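Local structure of transcriptional regulator (Enterococcus faecalis, 3QFI) at residues T68-G72 / N73-D77; Q76-L79 / N80-Y83; A91-T94 / V95-L98; S251-K254 / T255-T258. The protein is a member of the LytR-CpsA-Psr family, a group of bacterial cell-envelope proteins long named transcriptional regulators. One frame throughout, in Å; residues are numbered along the deposited sequence.

Contact 1: residues T68-G72 / N73-D77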
ATOM      1  N   THR A  68      -6.525 -14.284   5.090  1.00  4.71           N
ATOM      2  CA  THR A  68      -6.767 -13.687   6.402  1.00  6.73           C
ATOM      3  C   THR A  68      -8.255 -13.670   6.754  1.00 11.07           C
ATOM      4  O   THR A  68      -9.098 -14.159   6.002  1.00 15.53           O
ATOM      5  CB  THR A  68      -6.261 -12.229   6.469  1.00 13.26           C
ATOM      6  OG1 THR A  68      -6.694 -11.496   5.310  1.00  1.00           O
ATOM      7  CG2 THR A  68      -4.752 -12.200   6.546  1.00 26.53           C
ATOM      8  N   ASP A  69      -8.580 -13.120   7.910  1.00 13.23           N
ATOM      9  CA  ASP A  69      -9.967 -13.043   8.279  1.00 15.28           C
ATOM     10  C   ASP A  69     -10.526 -11.821   7.568  1.00 18.16           C
ATOM     11  O   ASP A  69      -9.885 -10.763   7.529  1.00 15.96           O
ATOM     12  CB  ASP A  69     -10.107 -12.920   9.797  1.00 29.51           C
ATOM     13  CG  ASP A  69      -9.797 -14.221  10.507  1.00 43.22           C
ATOM     14  OD1 ASP A  69     -10.433 -15.240  10.157  1.00 52.49           O
ATOM     15  OD2 ASP A  69      -8.919 -14.242  11.405  1.00 55.80           O
ATOM     16  N   ILE A  70     -11.693 -11.983   6.954  1.00 13.80           N
ATOM     17  CA  ILE A  70     -12.333 -10.875   6.264  1.00 10.81           C
ATOM     18  C   ILE A  70     -13.253 -10.267   7.300  1.00  5.43           C
ATOM     19  O   ILE A  70     -14.408 -10.656   7.396  1.00 15.26           O
ATOM     20  CB  ILE A  70     -13.190 -11.350   5.076  1.00 11.89           C
ATOM     21  CG1 ILE A  70     -12.376 -12.257   4.154  1.00 18.35           C
ATOM     22  CG2 ILE A  70     -13.714 -10.134   4.312  1.00 18.13           C
ATOM     23  CD1 ILE A  70     -11.228 -11.575   3.448  1.00 11.48           C
ATOM     24  N   VAL A  71     -12.742  -9.315   8.071  1.00  1.00           N
ATOM     25  CA  VAL A  71     -13.522  -8.693   9.135  1.00  3.70           C
ATOM     26  C   VAL A  71     -14.869  -8.165   8.650  1.00 11.07           C
ATOM     27  O   VAL A  71     -14.953  -7.336   7.745  1.00 18.29           O
ATOM     28  CB  VAL A  71     -12.697  -7.572   9.841  1.00  7.96           C
ATOM     29  CG1 VAL A  71     -13.477  -6.979  11.008  1.00 13.91           C
ATOM     30  CG2 VAL A  71     -11.385  -8.151  10.345  1.00  1.00           C
ATOM     31  N   GLY A  72     -15.934  -8.664   9.257  1.00 12.69           N
ATOM     32  CA  GLY A  72     -17.248  -8.240   8.838  1.00 15.98           C
ATOM     33  C   GLY A  72     -17.934  -9.271   7.955  1.00 15.40           C
ATOM     34  O   GLY A  72     -19.161  -9.287   7.888  1.00 27.37           O
ATOM     35  N   ASN A  73     -17.174 -10.128   7.274  1.00  7.98           N
ATOM     36  CA  ASN A  73     -17.792 -11.148   6.416  1.00 15.13           C
ATOM     37  C   ASN A  73     -17.894 -12.514   7.131  1.00 20.40           C
ATOM     38  O   ASN A  73     -18.538 -13.450   6.634  1.00 15.65           O
ATOM     39  CB  ASN A  73     -17.001 -11.295   5.108  1.00 15.98           C
ATOM     40  CG  ASN A  73     -17.823 -11.927   3.988  1.00 12.05           C
ATOM     41  OD1 ASN A  73     -18.839 -11.372   3.555  1.00 13.97           O
ATOM     42  ND2 ASN A  73     -17.382 -13.089   3.507  1.00 17.30           N
ATOM     43  N   ASP A  74     -17.280 -12.611   8.311  1.00 17.83           N
ATOM     44  CA  ASP A  74     -17.294 -13.839   9.104  1.00 15.72           C
ATOM     45  C   ASP A  74     -16.767 -15.036   8.327  1.00 20.37           C
ATOM     46  O   ASP A  74     -17.287 -16.147   8.432  1.00 24.72           O
ATOM     47  CB  ASP A  74     -18.705 -14.131   9.619  1.00 21.34           C
ATOM     48  CG  ASP A  74     -19.022 -13.381  10.904  1.00 30.89           C
ATOM     49  OD1 ASP A  74     -18.831 -12.145  10.943  1.00 40.74           O
ATOM     50  OD2 ASP A  74     -19.463 -14.023  11.878  1.00 29.78           O
ATOM     51  N   THR A  75     -15.736 -14.792   7.527  1.00 17.51           N
ATOM     52  CA  THR A  75     -15.110 -15.845   6.756  1.00 16.99           C
ATOM     53  C   THR A  75     -13.636 -15.479   6.639  1.00 11.90           C
ATOM     54  O   THR A  75     -13.203 -14.415   7.102  1.00 16.54           O
ATOM     55  CB  THR A  75     -15.743 -16.007   5.320  1.00 22.74           C
ATOM     56  OG1 THR A  75     -15.431 -14.875   4.497  1.00 16.61           O
ATOM     57  CG2 THR A  75     -17.267 -16.147   5.410  1.00 16.75           C
ATOM     58  N   GLN A  76     -12.871 -16.394   6.059  1.00 10.58           N
ATOM     59  CA  GLN A  76     -11.450 -16.211   5.831  1.00  9.22           C
ATOM     60  C   GLN A  76     -11.306 -16.370   4.341  1.00  9.93           C
ATOM     61  O   GLN A  76     -11.607 -17.438   3.811  1.00 13.02           O
ATOM     62  CB  GLN A  76     -10.611 -17.304   6.508  1.00 15.62           C
ATOM     63  CG  GLN A  76     -10.503 -17.219   8.025  1.00 19.68           C
ATOM     64  CD  GLN A  76     -11.783 -17.657   8.719  1.00 19.60           C
ATOM     65  OE1 GLN A  76     -12.186 -18.819   8.624  1.00 23.48           O
ATOM     66  NE2 GLN A  76     -12.432 -16.725   9.414  1.00 15.23           N
ATOM     67  N   ASP A  77     -10.862 -15.312   3.673  1.00  5.59           N
ATOM     68  CA  ASP A  77     -10.671 -15.333   2.225  1.00  9.56           C
ATOM     69  C   ASP A  77      -9.369 -14.611   1.918  1.00  1.00           C
ATOM     70  O   ASP A  77      -8.654 -14.212   2.826  1.00  1.00           O
ATOM     71  CB  ASP A  77     -11.826 -14.610   1.522  1.00 20.31           C
ATOM     72  CG  ASP A  77     -12.268 -15.312   0.256  1.00 27.52           C
ATOM     73  OD1 ASP A  77     -11.393 -15.700  -0.558  1.00 22.00           O
ATOM     74  OD2 ASP A  77     -13.499 -15.471   0.073  1.00 37.61           O
TER

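Contact 2: residues Q76-L79 / N80-Y83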
ATOM      1  N   GLN A  76     -12.871 -16.394   6.059  1.00 10.58           N
ATOM      2  CA  GLN A  76     -11.450 -16.211   5.831  1.00  9.22           C
ATOM      3  C   GLN A  76     -11.306 -16.370   4.341  1.00  9.93           C
ATOM      4  O   GLN A  76     -11.607 -17.438   3.811  1.00 13.02           O
ATOM      5  CB  GLN A  76     -10.611 -17.304   6.508  1.00 15.62           C
ATOM      6  CG  GLN A  76     -10.503 -17.219   8.025  1.00 19.68           C
ATOM      7  CD  GLN A  76     -11.783 -17.657   8.719  1.00 19.60           C
ATOM      8  OE1 GLN A  76     -12.186 -18.819   8.624  1.00 23.48           O
ATOM      9  NE2 GLN A  76     -12.432 -16.725   9.414  1.00 15.23           N
ATOM     10  N   ASP A  77     -10.862 -15.312   3.673  1.00  5.59           N
ATOM     11  CA  ASP A  77     -10.671 -15.333   2.225  1.00  9.56           C
ATOM     12  C   ASP A  77      -9.369 -14.611   1.918  1.00  1.00           C
ATOM     13  O   ASP A  77      -8.654 -14.212   2.826  1.00  1.00           O
ATOM     14  CB  ASP A  77     -11.826 -14.610   1.522  1.00 20.31           C
ATOM     15  CG  ASP A  77     -12.268 -15.312   0.256  1.00 27.52           C
ATOM     16  OD1 ASP A  77     -11.393 -15.700  -0.558  1.00 22.00           O
ATOM     17  OD2 ASP A  77     -13.499 -15.471   0.073  1.00 37.61           O
ATOM     18  N   LYS A  78      -9.051 -14.447   0.638  1.00  7.38           N
ATOM     19  CA  LYS A  78      -7.843 -13.715   0.275  1.00 15.88           C
ATOM     20  C   LYS A  78      -8.171 -12.232   0.399  1.00 13.06           C
ATOM     21  O   LYS A  78      -9.233 -11.798  -0.042  1.00 16.24           O
ATOM     22  CB  LYS A  78      -7.403 -14.048  -1.157  1.00 18.23           C
ATOM     23  CG  LYS A  78      -8.510 -14.025  -2.185  1.00 20.62           C
ATOM     24  CD  LYS A  78      -7.989 -14.409  -3.560  1.00 18.06           C
ATOM     25  CE  LYS A  78      -7.140 -15.663  -3.506  1.00 20.60           C
ATOM     26  NZ  LYS A  78      -6.595 -16.033  -4.843  1.00 16.18           N
ATOM     27  N   LEU A  79      -7.266 -11.487   1.034  1.00 11.82           N
ATOM     28  CA  LEU A  79      -7.396 -10.047   1.270  1.00 10.68           C
ATOM     29  C   LEU A  79      -8.029  -9.255   0.128  1.00 17.92           C
ATOM     30  O   LEU A  79      -8.732  -8.267   0.331  1.00 25.27           O
ATOM     31  CB  LEU A  79      -6.012  -9.465   1.560  1.00 19.37           C
ATOM     32  CG  LEU A  79      -5.856  -7.944   1.543  1.00 30.96           C
ATOM     33  CD1 LEU A  79      -6.580  -7.343   2.737  1.00 36.26           C
ATOM     34  CD2 LEU A  79      -4.381  -7.598   1.591  1.00 34.73           C
ATOM     35  N   ASN A  80      -7.755  -9.693  -1.082  1.00 25.15           N
ATOM     36  CA  ASN A  80      -8.272  -9.039  -2.260  1.00 26.00           C
ATOM     37  C   ASN A  80      -9.796  -8.847  -2.208  1.00 21.80           C
ATOM     38  O   ASN A  80     -10.296  -7.768  -2.510  1.00 22.26           O
ATOM     39  CB  ASN A  80      -7.886  -9.871  -3.473  1.00 27.06           C
ATOM     40  CG  ASN A  80      -7.985  -9.100  -4.737  1.00 31.46           C
ATOM     41  OD1 ASN A  80      -8.046  -9.681  -5.822  1.00 42.99           O
ATOM     42  ND2 ASN A  80      -7.986  -7.767  -4.623  1.00 36.33           N
ATOM     43  N   HIS A  81     -10.519  -9.896  -1.820  1.00 16.41           N
ATOM     44  CA  HIS A  81     -11.976  -9.859  -1.752  1.00 15.06           C
ATOM     45  C   HIS A  81     -12.562  -8.999  -0.647  1.00 19.64           C
ATOM     46  O   HIS A  81     -13.784  -8.906  -0.519  1.00 22.63           O
ATOM     47  CB  HIS A  81     -12.537 -11.265  -1.571  1.00 10.72           C
ATOM     48  CG  HIS A  81     -12.171 -12.212  -2.664  1.00 14.36           C
ATOM     49  ND1 HIS A  81     -12.376 -13.570  -2.564  1.00 11.61           N
ATOM     50  CD2 HIS A  81     -11.607 -12.001  -3.875  1.00 23.94           C
ATOM     51  CE1 HIS A  81     -11.949 -14.158  -3.665  1.00 13.53           C
ATOM     52  NE2 HIS A  81     -11.477 -13.230  -4.478  1.00 21.69           N
ATOM     53  N   ALA A  82     -11.712  -8.397   0.174  1.00 14.49           N
ATOM     54  CA  ALA A  82     -12.219  -7.563   1.261  1.00 23.39           C
ATOM     55  C   ALA A  82     -12.980  -6.371   0.690  1.00 23.78           C
ATOM     56  O   ALA A  82     -14.166  -6.172   0.980  1.00 11.43           O
ATOM     57  CB  ALA A  82     -11.073  -7.077   2.139  1.00 28.00           C
ATOM     58  N   TYR A  83     -12.290  -5.575  -0.120  1.00 20.87           N
ATOM     59  CA  TYR A  83     -12.916  -4.420  -0.720  1.00 14.38           C
ATOM     60  C   TYR A  83     -14.097  -4.844  -1.584  1.00 18.45           C
ATOM     61  O   TYR A  83     -15.160  -4.245  -1.506  1.00 19.67           O
ATOM     62  CB  TYR A  83     -11.902  -3.630  -1.547  1.00 15.93           C
ATOM     63  CG  TYR A  83     -12.492  -2.370  -2.149  1.00 21.00           C
ATOM     64  CD1 TYR A  83     -13.255  -2.433  -3.312  1.00 18.15           C
ATOM     65  CD2 TYR A  83     -12.333  -1.127  -1.534  1.00 14.33           C
ATOM     66  CE1 TYR A  83     -13.848  -1.302  -3.857  1.00  6.29           C
ATOM     67  CE2 TYR A  83     -12.928   0.024  -2.075  1.00 18.06           C
ATOM     68  CZ  TYR A  83     -13.684  -0.079  -3.244  1.00 13.75           C
ATOM     69  OH  TYR A  83     -14.265   1.023  -3.827  1.00 12.82           O
TER
HETATM   70  O   HOH W   1      -9.723  -5.881  -0.492  1.00 26.89           O

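Contact 3: residues A91-T94 / V95-L98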
ATOM      1  N   ALA A  91     -12.325  -3.342   3.837  1.00 11.79           N
ATOM      2  CA  ALA A  91     -10.886  -3.427   3.541  1.00  9.70           C
ATOM      3  C   ALA A  91     -10.065  -2.824   4.675  1.00 12.46           C
ATOM      4  O   ALA A  91      -9.111  -3.437   5.157  1.00  1.99           O
ATOM      5  CB  ALA A  91     -10.563  -2.711   2.244  1.00 21.80           C
ATOM      6  N   ILE A  92     -10.441  -1.621   5.100  1.00 11.95           N
ATOM      7  CA  ILE A  92      -9.738  -0.967   6.189  1.00  6.64           C
ATOM      8  C   ILE A  92      -9.732  -1.864   7.428  1.00 17.43           C
ATOM      9  O   ILE A  92      -8.689  -2.078   8.032  1.00 14.38           O
ATOM     10  CB  ILE A  92     -10.393   0.366   6.563  1.00  1.00           C
ATOM     11  CG1 ILE A  92     -10.262   1.366   5.414  1.00  9.47           C
ATOM     12  CG2 ILE A  92      -9.751   0.910   7.811  1.00  1.36           C
ATOM     13  CD1 ILE A  92     -11.063   2.647   5.626  1.00  2.02           C
ATOM     14  N   ASN A  93     -10.888  -2.390   7.812  1.00 18.51           N
ATOM     15  CA  ASN A  93     -10.943  -3.245   8.991  1.00 18.00           C
ATOM     16  C   ASN A  93     -10.077  -4.500   8.862  1.00 16.92           C
ATOM     17  O   ASN A  93      -9.302  -4.797   9.762  1.00 22.25           O
ATOM     18  CB  ASN A  93     -12.396  -3.627   9.306  1.00 20.37           C
ATOM     19  CG  ASN A  93     -13.183  -2.472   9.918  1.00 18.71           C
ATOM     20  OD1 ASN A  93     -14.299  -2.650  10.396  1.00  4.87           O
ATOM     21  ND2 ASN A  93     -12.598  -1.286   9.902  1.00 22.00           N
ATOM     22  N   THR A  94     -10.211  -5.210   7.743  1.00  8.67           N
ATOM     23  CA  THR A  94      -9.459  -6.430   7.454  1.00 14.74           C
ATOM     24  C   THR A  94      -7.957  -6.187   7.543  1.00 11.52           C
ATOM     25  O   THR A  94      -7.223  -6.978   8.140  1.00 22.30           O
ATOM     26  CB  THR A  94      -9.842  -6.975   6.042  1.00 16.07           C
ATOM     27  OG1 THR A  94     -11.098  -7.654   6.132  1.00 12.80           O
ATOM     28  CG2 THR A  94      -8.788  -7.928   5.492  1.00  5.52           C
ATOM     29  N   VAL A  95      -7.499  -5.096   6.948  1.00  1.00           N
ATOM     30  CA  VAL A  95      -6.089  -4.757   7.019  1.00  4.75           C
ATOM     31  C   VAL A  95      -5.705  -4.395   8.474  1.00  7.89           C
ATOM     32  O   VAL A  95      -4.625  -4.775   8.924  1.00  8.64           O
ATOM     33  CB  VAL A  95      -5.751  -3.588   6.056  1.00  1.85           C
ATOM     34  CG1 VAL A  95      -4.312  -3.160   6.245  1.00  1.00           C
ATOM     35  CG2 VAL A  95      -5.964  -4.029   4.601  1.00 13.64           C
ATOM     36  N   GLN A  96      -6.582  -3.682   9.199  1.00 13.54           N
ATOM     37  CA  GLN A  96      -6.326  -3.292  10.600  1.00 11.81           C
ATOM     38  C   GLN A  96      -6.125  -4.497  11.508  1.00 13.29           C
ATOM     39  O   GLN A  96      -5.455  -4.400  12.537  1.00 19.51           O
ATOM     40  CB  GLN A  96      -7.472  -2.453  11.198  1.00 10.52           C
ATOM     41  CG  GLN A  96      -7.451  -0.936  10.926  1.00 19.20           C
ATOM     42  CD  GLN A  96      -8.410  -0.137  11.840  1.00 16.81           C
ATOM     43  OE1 GLN A  96      -9.556  -0.533  12.061  1.00 15.98           O
ATOM     44  NE2 GLN A  96      -7.940   0.999  12.347  1.00 22.24           N
ATOM     45  N   GLU A  97      -6.734  -5.624  11.145  1.00  6.36           N
ATOM     46  CA  GLU A  97      -6.599  -6.855  11.921  1.00  9.60           C
ATOM     47  C   GLU A  97      -5.348  -7.610  11.467  1.00 11.76           C
ATOM     48  O   GLU A  97      -4.660  -8.226  12.271  1.00 16.92           O
ATOM     49  CB  GLU A  97      -7.833  -7.757  11.745  1.00  7.39           C
ATOM     50  CG  GLU A  97      -9.043  -7.405  12.622  1.00 25.16           C
ATOM     51  CD  GLU A  97      -8.777  -7.560  14.126  1.00 35.06           C
ATOM     52  OE1 GLU A  97      -8.093  -6.689  14.714  1.00 39.51           O
ATOM     53  OE2 GLU A  97      -9.254  -8.558  14.719  1.00 46.19           O
ATOM     54  N   LEU A  98      -5.062  -7.556  10.172  1.00 10.44           N
ATOM     55  CA  LEU A  98      -3.902  -8.233   9.609  1.00 11.36           C
ATOM     56  C   LEU A  98      -2.593  -7.650  10.136  1.00  3.27           C
ATOM     57  O   LEU A  98      -1.723  -8.379  10.579  1.00 11.90           O
ATOM     58  CB  LEU A  98      -3.926  -8.137   8.073  1.00  9.71           C
ATOM     59  CG  LEU A  98      -2.716  -8.701   7.303  1.00  4.44           C
ATOM     60  CD1 LEU A  98      -2.501 -10.159   7.674  1.00  1.00           C
ATOM     61  CD2 LEU A  98      -2.954  -8.578   5.814  1.00  2.57           C
TER

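Contact 4: residues S251-K254 / T255-T258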
ATOM      1  N   SER A 251       7.176 -14.255  10.994  1.00 24.13           N
ATOM      2  CA  SER A 251       7.619 -13.112  10.197  1.00 23.84           C
ATOM      3  C   SER A 251       6.529 -12.036  10.283  1.00 21.33           C
ATOM      4  O   SER A 251       6.828 -10.838  10.229  1.00 26.37           O
ATOM      5  CB  SER A 251       7.824 -13.489   8.729  1.00 33.50           C
ATOM      6  OG  SER A 251       7.865 -12.324   7.926  1.00 23.69           O
ATOM      7  N   LEU A 252       5.275 -12.482  10.433  1.00 20.78           N
ATOM      8  CA  LEU A 252       4.105 -11.604  10.552  1.00 14.49           C
ATOM      9  C   LEU A 252       4.179 -10.784  11.837  1.00 14.35           C
ATOM     10  O   LEU A 252       3.955  -9.573  11.828  1.00  3.32           O
ATOM     11  CB  LEU A 252       2.798 -12.417  10.590  1.00 11.30           C
ATOM     12  CG  LEU A 252       1.492 -11.769  10.070  1.00 13.45           C
ATOM     13  CD1 LEU A 252       0.264 -12.444  10.677  1.00  1.00           C
ATOM     14  CD2 LEU A 252       1.472 -10.288  10.401  1.00  9.31           C
ATOM     15  N   TYR A 253       4.465 -11.453  12.950  1.00 14.84           N
ATOM     16  CA  TYR A 253       4.549 -10.759  14.227  1.00 12.16           C
ATOM     17  C   TYR A 253       5.612  -9.688  14.183  1.00 12.68           C
ATOM     18  O   TYR A 253       5.381  -8.564  14.610  1.00 10.92           O
ATOM     19  CB  TYR A 253       4.852 -11.727  15.381  1.00 10.64           C
ATOM     20  CG  TYR A 253       4.864 -11.053  16.750  1.00  9.94           C
ATOM     21  CD1 TYR A 253       3.813 -10.223  17.150  1.00  1.00           C
ATOM     22  CD2 TYR A 253       5.929 -11.225  17.632  1.00  3.35           C
ATOM     23  CE1 TYR A 253       3.823  -9.583  18.378  1.00  1.99           C
ATOM     24  CE2 TYR A 253       5.944 -10.587  18.878  1.00  1.00           C
ATOM     25  CZ  TYR A 253       4.884  -9.763  19.238  1.00  4.60           C
ATOM     26  OH  TYR A 253       4.896  -9.106  20.448  1.00 11.57           O
ATOM     27  N   LYS A 254       6.779 -10.036  13.662  1.00 12.06           N
ATOM     28  CA  LYS A 254       7.875  -9.081  13.576  1.00 14.16           C
ATOM     29  C   LYS A 254       7.412  -7.848  12.781  1.00 14.65           C
ATOM     30  O   LYS A 254       7.626  -6.711  13.195  1.00 15.67           O
ATOM     31  CB  LYS A 254       9.088  -9.746  12.912  1.00 11.25           C
ATOM     32  CG  LYS A 254      10.266  -8.813  12.694  1.00 17.18           C
ATOM     33  CD  LYS A 254      11.326  -9.456  11.829  1.00 22.90           C
ATOM     34  CE  LYS A 254      12.332  -8.415  11.401  1.00 30.71           C
ATOM     35  NZ  LYS A 254      11.672  -7.300  10.650  1.00 24.36           N
ATOM     36  N   THR A 255       6.766  -8.079  11.647  1.00 12.86           N
ATOM     37  CA  THR A 255       6.263  -6.982  10.834  1.00 15.07           C
ATOM     38  C   THR A 255       5.278  -6.117  11.615  1.00 10.41           C
ATOM     39  O   THR A 255       5.331  -4.892  11.550  1.00 19.83           O
ATOM     40  CB  THR A 255       5.527  -7.500   9.620  1.00 19.08           C
ATOM     41  OG1 THR A 255       6.391  -8.358   8.872  1.00 29.28           O
ATOM     42  CG2 THR A 255       5.059  -6.339   8.747  1.00 25.18           C
ATOM     43  N   GLN A 256       4.367  -6.768  12.330  1.00  1.55           N
ATOM     44  CA  GLN A 256       3.363  -6.078  13.135  1.00  4.44           C
ATOM     45  C   GLN A 256       3.985  -5.228  14.213  1.00  1.00           C
ATOM     46  O   GLN A 256       3.598  -4.085  14.425  1.00 15.91           O
ATOM     47  CB  GLN A 256       2.426  -7.079  13.812  1.00 11.79           C
ATOM     48  CG  GLN A 256       1.364  -7.647  12.904  1.00  1.00           C
ATOM     49  CD  GLN A 256       0.733  -8.874  13.484  1.00  7.95           C
ATOM     50  OE1 GLN A 256      -0.281  -9.355  12.992  1.00 11.45           O
ATOM     51  NE2 GLN A 256       1.337  -9.402  14.538  1.00 15.60           N
ATOM     52  N   THR A 257       4.942  -5.804  14.919  1.00  8.45           N
ATOM     53  CA  THR A 257       5.600  -5.080  15.987  1.00  5.05           C
ATOM     54  C   THR A 257       6.329  -3.890  15.386  1.00 13.75           C
ATOM     55  O   THR A 257       6.286  -2.794  15.937  1.00 19.75           O
ATOM     56  CB  THR A 257       6.570  -5.997  16.741  1.00  1.00           C
ATOM     57  OG1 THR A 257       5.830  -7.095  17.295  1.00  8.43           O
ATOM     58  CG2 THR A 257       7.247  -5.244  17.860  1.00  3.23           C
ATOM     59  N   THR A 258       6.974  -4.098  14.244  1.00 10.97           N
ATOM     60  CA  THR A 258       7.685  -3.012  13.581  1.00 14.89           C
ATOM     61  C   THR A 258       6.746  -1.839  13.299  1.00 21.60           C
ATOM     62  O   THR A 258       6.995  -0.716  13.730  1.00 30.65           O
ATOM     63  CB  THR A 258       8.256  -3.453  12.245  1.00 13.24           C
ATOM     64  OG1 THR A 258       9.177  -4.523  12.457  1.00 16.78           O
ATOM     65  CG2 THR A 258       8.957  -2.291  11.565  1.00  5.36           C
TER

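Contact 1: residues T68-G72 / N73-D77
D69 and Q76 are opposite each other in the pairing of a two-stranded beta hairpin, a non-hydrogen-bonded antiparallel pair whose side chains lie side by side and point the same way. Carboxylate and amide planes stand 82° apart, and Q76 NE2 gives D69 OD1 a bent, weak hydrogen bond (2.6 Å). The bend of the glutamine at chi2 (75°) folds its amide back beside the aspartate. F278 of helix 269-280 touches both side chains.

On the other face of the hairpin, I70 slants across D77, its CD1 resting 3.6 Å from D77 CB, while its CG2 runs alongside N73 and meets N73 CB at 3.6 Å. A branched aliphatic residue suits this spot, since I70 also packs on M90 of helix 80-98.

The strands are joined through a type II beta turn over I70-N73, closed by N73 N to I70 O at 2.8 Å. G72 holds its third position with phi at 102°, a conformation glycine takes up readily. Beyond the turn, a small polar residue finds a partner in the asparagine amide: N73 ND2, with its acceptor lying in the amide plane, donates to T75 OG1 at 2.8 Å.

Contact 2: residues Q76-L79 / N80-Y83
K78 lays its aliphatic chain over the imidazole of H81 at a strand-to-helix junction, where strand 75-78 passes into helix 80-98. This is a CH-pi contact: K78 CG sits 3.8 Å from the centroid of the H81 ring, almost straight above the middle of one face. CG is placed there by a chi1 of 47°, which sets it between the backbone N and the carbonyl carbon. Lysine suits the site because its methylenes can cover the ring while the ammonium travels on to a salt bridge with D65, a hydrogen bond to the carbonyl of Y243 and a cation-pi contact with Y244.

Polar contacts gather beside the same ring. The carboxylate of D77 is turned 71° from the imidazole plane, with OD1 3.1 Å from H81 ND1. That oxygen also accepts from K78 N at 2.9 Å through its anti lone pair, which ties the aspartate to its own strand.

Apolar packing belongs to L79, whose side chain turns from the junction to T94 and V95 farther along the helix.

Two backbone bonds, each to the residue three back, bring the chain round into the helix: H81 N donates to K78 O, and A82 N to L79 O. L79 O further receives a hydrogen bond from a water at 2.7 Å, and the same water accepts from Y83 N at 2.6 Å.

Contact 3: residues A91-T94 / V95-L98
N93 and Q96 carry the flat groups of this alpha-helical turn: on the same flank, the two amide planes are only 19° apart although the chains slant across one another. The chain of E97, bent at chi2, packs on V71 and leads its carboxylate away from the preceding turn, as suits a charged residue on an exposed position.

Nearer the backbone, aliphatic parts sit against the carbonyls of the turn before. Q96 CG approaches I92 O at 3.3 Å, and V95 CG2 comes equally near A91 O, at 3.3 Å. The buried side of the helix is apolar or nearly so: V95 and L98 both reach L62 of strand 56-62, and L98 also meets T68 of the hairpin strand. T94 is the polar exception among the buried residues. A chi1 of -78° sets its hydroxyl beside the backbone N, where OG1 hydrogen-bonds to M90 O and takes a weak bond from V71 N, while CG2 is the apolar branch; threonine thus offers one polar and one apolar arm.

The backbone follows the regular i to i+4 pattern. V95 N reaches A91 O at 2.9 Å, and the pattern continues with the bonds from Q96 N to I92 O and from E97 N to N93 O. T94 O serves two amides, accepting from L98 N at 3.0 Å and more weakly from E97 N at 3.3 Å.

Contact 4: residues S251-K254 / T255-T258
S251 offers its carbonyl to T255 twice: T255 OG1 donates to S251 O at 2.9 Å and T255 N at 3.1 Å, and the two approach from opposite faces of the carbonyl plane. T255 can do this because its chi1 of -56° carries the hydroxyl back along the helix, satisfying a buried polar atom within the turn.

L252 comes next, its CD2 branch slanting across the chain of Q256 and meeting Q256 CG at 3.6 Å; the leucine also touches D275 of helix 269-280.

The whole stretch is a run of alpha-helix, part of helix 249-262, and Y253 projects from it toward that neighbouring helix, where it packs on R272 and D275. T257 OG1 lies over one face of the tyrosine ring, offset toward the rim and 3.4 Å from Y253 CE1, while the amide of Q256 stands at the ring edge with its plane 86° from the ring. The phenol hydroxyl hydrogen-bonds to E267, which fixes the far end of the ring.

K254, exposed and long, runs alongside T258. Its carbonyl is again doubly used: T258 N lies 2.9 Å from K254 O, and T258 OG1 reaches the same oxygen at 2.8 Å from 39° above the carbonyl plane.

Contact 1 is the surface member of the set; the other three are partly buried. Contacts 1 and 2 share Q76 and D77 on strand 75-78, and contacts 2 and 3 both lie on helix 80-98, so hairpin, junction and helix form one packed unit: L79 of contact 2 and T68 of contact 1 both lean on residues of contact 3. Contact 4 lies on a separate helix, its centre about 15 Å from that of contact 3, which it meets where L252 CD2 touches L98 O. The chemistry follows position: polar pairing on the hairpin, a methylene over an imidazole at the junction, aliphatic burial in contact 3, and threonine hydroxyls returned to helix carbonyls in contact 4.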